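Local structure of immunity protein 52 domain-containing protein (Burkholderia pseudomallei K96243, 4RHO) at residues A[178-192]-A[243-256]. The protein is of unknown function but belongs to the Imm52 family, so it probably acts as an immunity protein that neutralises a bacterial toxin. Numbering follows the deposited sequence.
Sequences QVFDDKPGVGWMLYL and IEIRLVDQDLLPAY
The carboxylate of Glu-244 reaches from the helix into the loop 178-188 and takes one backbone N-H with each oxygen. Val-179 N lies 2.9 Å from Glu-244 OE1. It meets that oxygen on the syn side, 35° out of the carboxylate plane. Val-186 N gives a 2.8 Å bond to the anti lone pair of Glu-244 OE2. An extended chain beyond CG (chi2 158°) carries the buried acid that far, and its CG lies against Val-186 CG2. Beside it, Val-248 CG2 sits over one face of the Phe-180 ring, 3.8 Å from the ring centroid in a CH-pi contact; Val-179 CG1 lies over the opposite face, so the ring is held between two valine methyls. The carbonyl of Glu-244 approaches the ring edge, and Lys-183 CD packs on the same Val-248 methyl.

Helix 234-249 ends in a Schellman motif with Asp-251 at positive phi, after which the chain turns back along the loop. There Tyr-256 N bonds to Asp-182 O at 2.9 Å, and the Tyr-256 ring lays one face on the Lys-183 to Pro-184 peptide. Leu-253 turns its methyls inward: CD2 stands 3.4 Å from Pro-184 O, and CD1 3.8 Å from Leu-190 CD2. Leu-190 belongs to strand 189-192 of the antiparallel sheet, entered through a classic beta bulge at Trp-188 and Met-189 opposite Ala-169.

Further out, Tyr-174 OH also bonds to Glu-244 OE2, and Glu-168 OE2 on neighbouring strand 166-171 binds both Tyr-256 OH and Gly-185 N. Gln-178 NE2 donates to Phe-180 O at 2.7 Å, tying the Gln-178 amide back onto its own loop.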
loop_
_atom_site.group_PDB
_atom_site.type_symbol
_atom_site.label_atom_id
_atom_site.label_comp_id
_atom_site.label_asym_id
_atom_site.label_seq_id
_atom_site.Cartn_x
_atom_site.Cartn_y
_atom_site.Cartn_z
ATOM N N GLN A 178 -3.284 -8.859 15.235
ATOM C CA GLN A 178 -3.538 -10.010 14.347
ATOM C C GLN A 178 -3.138 -11.350 15.036
ATOM O O GLN A 178 -2.252 -11.365 15.890
ATOM C CB GLN A 178 -2.808 -9.847 12.987
ATOM C CG GLN A 178 -1.281 -9.903 13.071
ATOM C CD GLN A 178 -0.642 -9.542 11.742
ATOM O OE1 GLN A 178 -0.945 -8.505 11.138
ATOM N NE2 GLN A 178 0.291 -10.363 11.287
ATOM N N VAL A 179 -3.874 -12.456 14.711
ATOM C CA VAL A 179 -3.666 -13.773 15.352
ATOM C C VAL A 179 -2.238 -14.260 15.121
ATOM O O VAL A 179 -1.576 -14.672 16.062
ATOM C CB VAL A 179 -4.696 -14.832 14.842
ATOM C CG1 VAL A 179 -4.486 -16.181 15.533
ATOM C CG2 VAL A 179 -6.115 -14.348 15.041
ATOM N N PHE A 180 -1.782 -14.249 13.863
ATOM C CA PHE A 180 -0.473 -14.785 13.521
ATOM C C PHE A 180 0.492 -13.663 13.152
ATOM O O PHE A 180 0.274 -12.960 12.162
ATOM C CB PHE A 180 -0.595 -15.796 12.363
ATOM C CG PHE A 180 -1.710 -16.801 12.543
ATOM C CD1 PHE A 180 -1.510 -17.965 13.276
ATOM C CD2 PHE A 180 -2.962 -16.585 11.973
ATOM C CE1 PHE A 180 -2.546 -18.891 13.447
ATOM C CE2 PHE A 180 -3.999 -17.505 12.156
ATOM C CZ PHE A 180 -3.779 -18.660 12.877
ATOM N N ASP A 181 1.562 -13.492 13.939
ATOM C CA ASP A 181 2.562 -12.453 13.666
ATOM C C ASP A 181 3.518 -12.889 12.528
ATOM O O ASP A 181 4.165 -12.044 11.916
ATOM C CB ASP A 181 3.365 -12.102 14.952
ATOM C CG ASP A 181 4.023 -13.300 15.643
ATOM O OD1 ASP A 181 3.912 -14.429 15.114
ATOM O OD2 ASP A 181 4.615 -13.108 16.727
ATOM N N ASP A 182 3.560 -14.212 12.223
ATOM C CA ASP A 182 4.423 -14.756 11.166
ATOM C C ASP A 182 3.663 -14.856 9.824
ATOM O O ASP A 182 4.249 -15.241 8.811
ATOM C CB ASP A 182 4.975 -16.147 11.576
ATOM C CG ASP A 182 3.899 -17.208 11.793
ATOM O OD1 ASP A 182 2.791 -16.846 12.257
ATOM O OD2 ASP A 182 4.197 -18.404 11.588
ATOM N N LYS A 183 2.367 -14.507 9.824
ATOM C CA LYS A 183 1.542 -14.566 8.618
ATOM C C LYS A 183 0.824 -13.223 8.387
ATOM O O LYS A 183 0.588 -12.482 9.337
ATOM C CB LYS A 183 0.515 -15.710 8.723
ATOM C CG LYS A 183 1.145 -17.085 8.863
ATOM C CD LYS A 183 0.095 -18.151 9.098
ATOM C CE LYS A 183 0.692 -19.533 9.233
ATOM N NZ LYS A 183 1.528 -19.660 10.459
ATOM N N PRO A 184 0.437 -12.901 7.126
ATOM C CA PRO A 184 -0.266 -11.621 6.882
ATOM C C PRO A 184 -1.560 -11.490 7.703
ATOM O O PRO A 184 -2.200 -12.496 8.036
ATOM C CB PRO A 184 -0.567 -11.663 5.382
ATOM C CG PRO A 184 0.447 -12.601 4.817
ATOM C CD PRO A 184 0.677 -13.636 5.869
ATOM N N GLY A 185 -1.904 -10.253 8.057
ATOM C CA GLY A 185 -3.132 -9.953 8.773
ATOM C C GLY A 185 -4.270 -9.593 7.844
ATOM O O GLY A 185 -4.041 -9.094 6.737
ATOM N N VAL A 186 -5.506 -9.879 8.263
ATOM C CA VAL A 186 -6.687 -9.554 7.466
ATOM C C VAL A 186 -7.018 -8.061 7.614
ATOM O O VAL A 186 -7.250 -7.385 6.612
ATOM C CB VAL A 186 -7.902 -10.449 7.849
ATOM C CG1 VAL A 186 -9.208 -9.859 7.334
ATOM C CG2 VAL A 186 -7.712 -11.865 7.334
ATOM N N GLY A 187 -6.938 -7.547 8.853
ATOM C CA GLY A 187 -7.262 -6.152 9.148
ATOM C C GLY A 187 -8.590 -5.741 8.559
ATOM O O GLY A 187 -9.576 -6.477 8.679
ATOM N N TRP A 188 -8.611 -4.615 7.824
ATOM C CA TRP A 188 -9.812 -4.214 7.088
ATOM C C TRP A 188 -9.994 -5.109 5.861
ATOM O O TRP A 188 -11.066 -5.693 5.672
ATOM C CB TRP A 188 -9.729 -2.727 6.663
ATOM C CG TRP A 188 -11.058 -2.129 6.248
ATOM C CD1 TRP A 188 -12.225 -2.800 6.012
ATOM C CD2 TRP A 188 -11.350 -0.737 6.064
ATOM N NE1 TRP A 188 -13.228 -1.911 5.704
ATOM C CE2 TRP A 188 -12.718 -0.637 5.726
ATOM C CE3 TRP A 188 -10.598 0.444 6.192
ATOM C CZ2 TRP A 188 -13.340 0.595 5.479
ATOM C CZ3 TRP A 188 -11.212 1.661 5.929
ATOM C CH2 TRP A 188 -12.563 1.728 5.575
HETATM N N MSE A 189 -8.917 -5.252 5.049
HETATM C CA MSE A 189 -8.928 -6.044 3.804
HETATM C C MSE A 189 -7.660 -6.833 3.634
HETATM O O MSE A 189 -6.578 -6.314 3.910
HETATM C CB MSE A 189 -9.092 -5.138 2.601
HETATM C CG MSE A 189 -10.403 -4.554 2.485
HETATM SE SE MSE A 189 -10.480 -3.440 0.969
HETATM C CE MSE A 189 -12.283 -2.926 1.134
ATOM N N LEU A 190 -7.758 -7.987 2.969
ATOM C CA LEU A 190 -6.586 -8.774 2.610
ATOM C C LEU A 190 -6.738 -9.348 1.211
ATOM O O LEU A 190 -7.678 -10.105 0.953
ATOM C CB LEU A 190 -6.359 -9.909 3.628
ATOM C CG LEU A 190 -5.221 -10.884 3.295
ATOM C CD1 LEU A 190 -3.868 -10.214 3.437
ATOM C CD2 LEU A 190 -5.291 -12.113 4.166
ATOM N N TYR A 191 -5.804 -9.007 0.301
ATOM C CA TYR A 191 -5.794 -9.577 -1.041
ATOM C C TYR A 191 -4.843 -10.760 -1.115
ATOM O O TYR A 191 -3.700 -10.669 -0.663
ATOM C CB TYR A 191 -5.406 -8.517 -2.097
ATOM C CG TYR A 191 -5.111 -9.115 -3.464
ATOM C CD1 TYR A 191 -6.144 -9.448 -4.340
ATOM C CD2 TYR A 191 -3.804 -9.409 -3.853
ATOM C CE1 TYR A 191 -5.882 -10.035 -5.580
ATOM C CE2 TYR A 191 -3.529 -9.991 -5.095
ATOM C CZ TYR A 191 -4.571 -10.306 -5.955
ATOM O OH TYR A 191 -4.305 -10.882 -7.176
ATOM N N LEU A 192 -5.303 -11.859 -1.707
ATOM C CA LEU A 192 -4.468 -13.023 -1.977
ATOM C C LEU A 192 -4.675 -13.480 -3.417
ATOM O O LEU A 192 -5.795 -13.446 -3.916
ATOM C CB LEU A 192 -4.788 -14.171 -0.988
ATOM C CG LEU A 192 -4.415 -13.913 0.479
ATOM C CD1 LEU A 192 -4.987 -14.972 1.372
ATOM C CD2 LEU A 192 -2.895 -13.827 0.658
ATOM N N ILE A 243 -11.381 -14.490 10.753
ATOM C CA ILE A 243 -11.096 -14.723 9.333
ATOM C C ILE A 243 -9.654 -15.246 9.158
ATOM O O ILE A 243 -9.433 -16.173 8.379
ATOM C CB ILE A 243 -11.347 -13.434 8.493
ATOM C CG1 ILE A 243 -12.842 -13.034 8.536
ATOM C CG2 ILE A 243 -10.862 -13.623 7.029
ATOM C CD1 ILE A 243 -13.146 -11.701 7.922
ATOM N N GLU A 244 -8.688 -14.692 9.940
ATOM C CA GLU A 244 -7.281 -15.146 9.900
ATOM C C GLU A 244 -7.178 -16.618 10.289
ATOM O O GLU A 244 -6.518 -17.394 9.592
ATOM C CB GLU A 244 -6.407 -14.288 10.831
ATOM C CG GLU A 244 -6.157 -12.892 10.295
ATOM C CD GLU A 244 -5.772 -11.856 11.334
ATOM O OE1 GLU A 244 -5.712 -12.202 12.534
ATOM O OE2 GLU A 244 -5.603 -10.676 10.952
ATOM N N ILE A 245 -7.875 -17.016 11.373
ATOM C CA ILE A 245 -7.896 -18.404 11.848
ATOM C C ILE A 245 -8.525 -19.328 10.772
ATOM O O ILE A 245 -7.976 -20.390 10.479
ATOM C CB ILE A 245 -8.657 -18.500 13.206
ATOM C CG1 ILE A 245 -7.898 -17.714 14.322
ATOM C CG2 ILE A 245 -8.894 -19.972 13.611
ATOM C CD1 ILE A 245 -8.707 -17.542 15.666
ATOM N N ARG A 246 -9.634 -18.882 10.146
ATOM C CA ARG A 246 -10.301 -19.648 9.083
ATOM C C ARG A 246 -9.350 -19.876 7.879
ATOM O O ARG A 246 -9.254 -20.995 7.372
ATOM C CB ARG A 246 -11.583 -18.926 8.622
ATOM C CG ARG A 246 -12.348 -19.665 7.508
ATOM C CD ARG A 246 -12.996 -20.938 8.014
ATOM N NE ARG A 246 -14.026 -20.658 9.014
ATOM C CZ ARG A 246 -14.641 -21.595 9.722
ATOM N NH1 ARG A 246 -14.321 -22.872 9.562
ATOM N NH2 ARG A 246 -15.560 -21.262 10.616
ATOM N N LEU A 247 -8.655 -18.807 7.432
ATOM C CA LEU A 247 -7.745 -18.876 6.282
ATOM C C LEU A 247 -6.580 -19.840 6.537
ATOM O O LEU A 247 -6.147 -20.536 5.615
ATOM C CB LEU A 247 -7.200 -17.478 5.942
ATOM C CG LEU A 247 -8.198 -16.518 5.311
ATOM C CD1 LEU A 247 -7.684 -15.103 5.350
ATOM C CD2 LEU A 247 -8.527 -16.930 3.881
ATOM N N VAL A 248 -6.042 -19.852 7.770
ATOM C CA VAL A 248 -4.920 -20.733 8.111
ATOM C C VAL A 248 -5.403 -22.185 8.199
ATOM O O VAL A 248 -4.773 -23.070 7.635
ATOM C CB VAL A 248 -4.216 -20.289 9.420
ATOM C CG1 VAL A 248 -3.292 -21.385 9.951
ATOM C CG2 VAL A 248 -3.448 -18.998 9.204
ATOM N N ASP A 249 -6.588 -22.400 8.782
ATOM C CA ASP A 249 -7.168 -23.740 8.942
ATOM C C ASP A 249 -7.311 -24.477 7.577
ATOM O O ASP A 249 -7.271 -25.706 7.539
ATOM C CB ASP A 249 -8.529 -23.649 9.627
ATOM C CG ASP A 249 -8.890 -24.888 10.400
ATOM O OD1 ASP A 249 -8.392 -25.044 11.522
ATOM O OD2 ASP A 249 -9.733 -25.671 9.905
ATOM N N GLN A 250 -7.469 -23.715 6.470
ATOM C CA GLN A 250 -7.612 -24.301 5.128
ATOM C C GLN A 250 -6.335 -24.106 4.280
ATOM O O GLN A 250 -6.380 -24.255 3.054
ATOM C CB GLN A 250 -8.814 -23.696 4.407
ATOM C CG GLN A 250 -10.151 -24.116 5.000
ATOM C CD GLN A 250 -11.284 -23.421 4.326
ATOM O OE1 GLN A 250 -12.092 -24.034 3.630
ATOM N NE2 GLN A 250 -11.316 -22.105 4.435
ATOM N N ASP A 251 -5.183 -23.801 4.950
ATOM C CA ASP A 251 -3.877 -23.580 4.288
ATOM C C ASP A 251 -4.008 -22.551 3.129
ATOM O O ASP A 251 -3.521 -22.796 2.021
ATOM C CB ASP A 251 -3.280 -24.919 3.771
ATOM C CG ASP A 251 -1.757 -24.895 3.589
ATOM O OD1 ASP A 251 -1.134 -23.833 3.869
ATOM O OD2 ASP A 251 -1.187 -25.945 3.220
ATOM N N LEU A 252 -4.659 -21.406 3.399
ATOM C CA LEU A 252 -4.823 -20.342 2.399
ATOM C C LEU A 252 -3.948 -19.139 2.740
ATOM O O LEU A 252 -3.755 -18.258 1.902
ATOM C CB LEU A 252 -6.308 -19.907 2.302
ATOM C CG LEU A 252 -7.279 -20.953 1.738
ATOM C CD1 LEU A 252 -8.723 -20.529 1.955
ATOM C CD2 LEU A 252 -7.016 -21.205 0.256
ATOM N N LEU A 253 -3.418 -19.098 3.973
ATOM C CA LEU A 253 -2.604 -17.980 4.421
ATOM C C LEU A 253 -1.110 -18.383 4.502
ATOM O O LEU A 253 -0.724 -19.187 5.349
ATOM C CB LEU A 253 -3.105 -17.472 5.792
ATOM C CG LEU A 253 -2.626 -16.081 6.202
ATOM C CD1 LEU A 253 -3.092 -15.028 5.209
ATOM C CD2 LEU A 253 -3.110 -15.731 7.586
ATOM N N PRO A 254 -0.262 -17.852 3.603
ATOM C CA PRO A 254 1.159 -18.228 3.640
ATOM C C PRO A 254 1.919 -17.481 4.728
ATOM O O PRO A 254 1.477 -16.430 5.177
ATOM C CB PRO A 254 1.658 -17.842 2.249
ATOM C CG PRO A 254 0.802 -16.689 1.849
ATOM C CD PRO A 254 -0.554 -16.907 2.496
ATOM N N ALA A 255 3.081 -18.005 5.129
ATOM C CA ALA A 255 3.960 -17.305 6.076
ATOM C C ALA A 255 4.744 -16.222 5.359
ATOM O O ALA A 255 5.077 -16.386 4.184
ATOM C CB ALA A 255 4.911 -18.293 6.739
ATOM N N TYR A 256 5.015 -15.089 6.046
ATOM C CA TYR A 256 5.788 -13.978 5.457
ATOM C C TYR A 256 7.102 -14.482 4.827
ATOM O O TYR A 256 7.493 -14.016 3.758
ATOM C CB TYR A 256 6.106 -12.907 6.520
ATOM C CG TYR A 256 4.915 -12.081 6.958
ATOM C CD1 TYR A 256 4.277 -11.216 6.069
ATOM C CD2 TYR A 256 4.558 -12.001 8.302
ATOM C CE1 TYR A 256 3.238 -10.384 6.485
ATOM C CE2 TYR A 256 3.524 -11.169 8.731
ATOM C CZ TYR A 256 2.879 -10.350 7.824
ATOM O OH TYR A 256 1.876 -9.517 8.250
#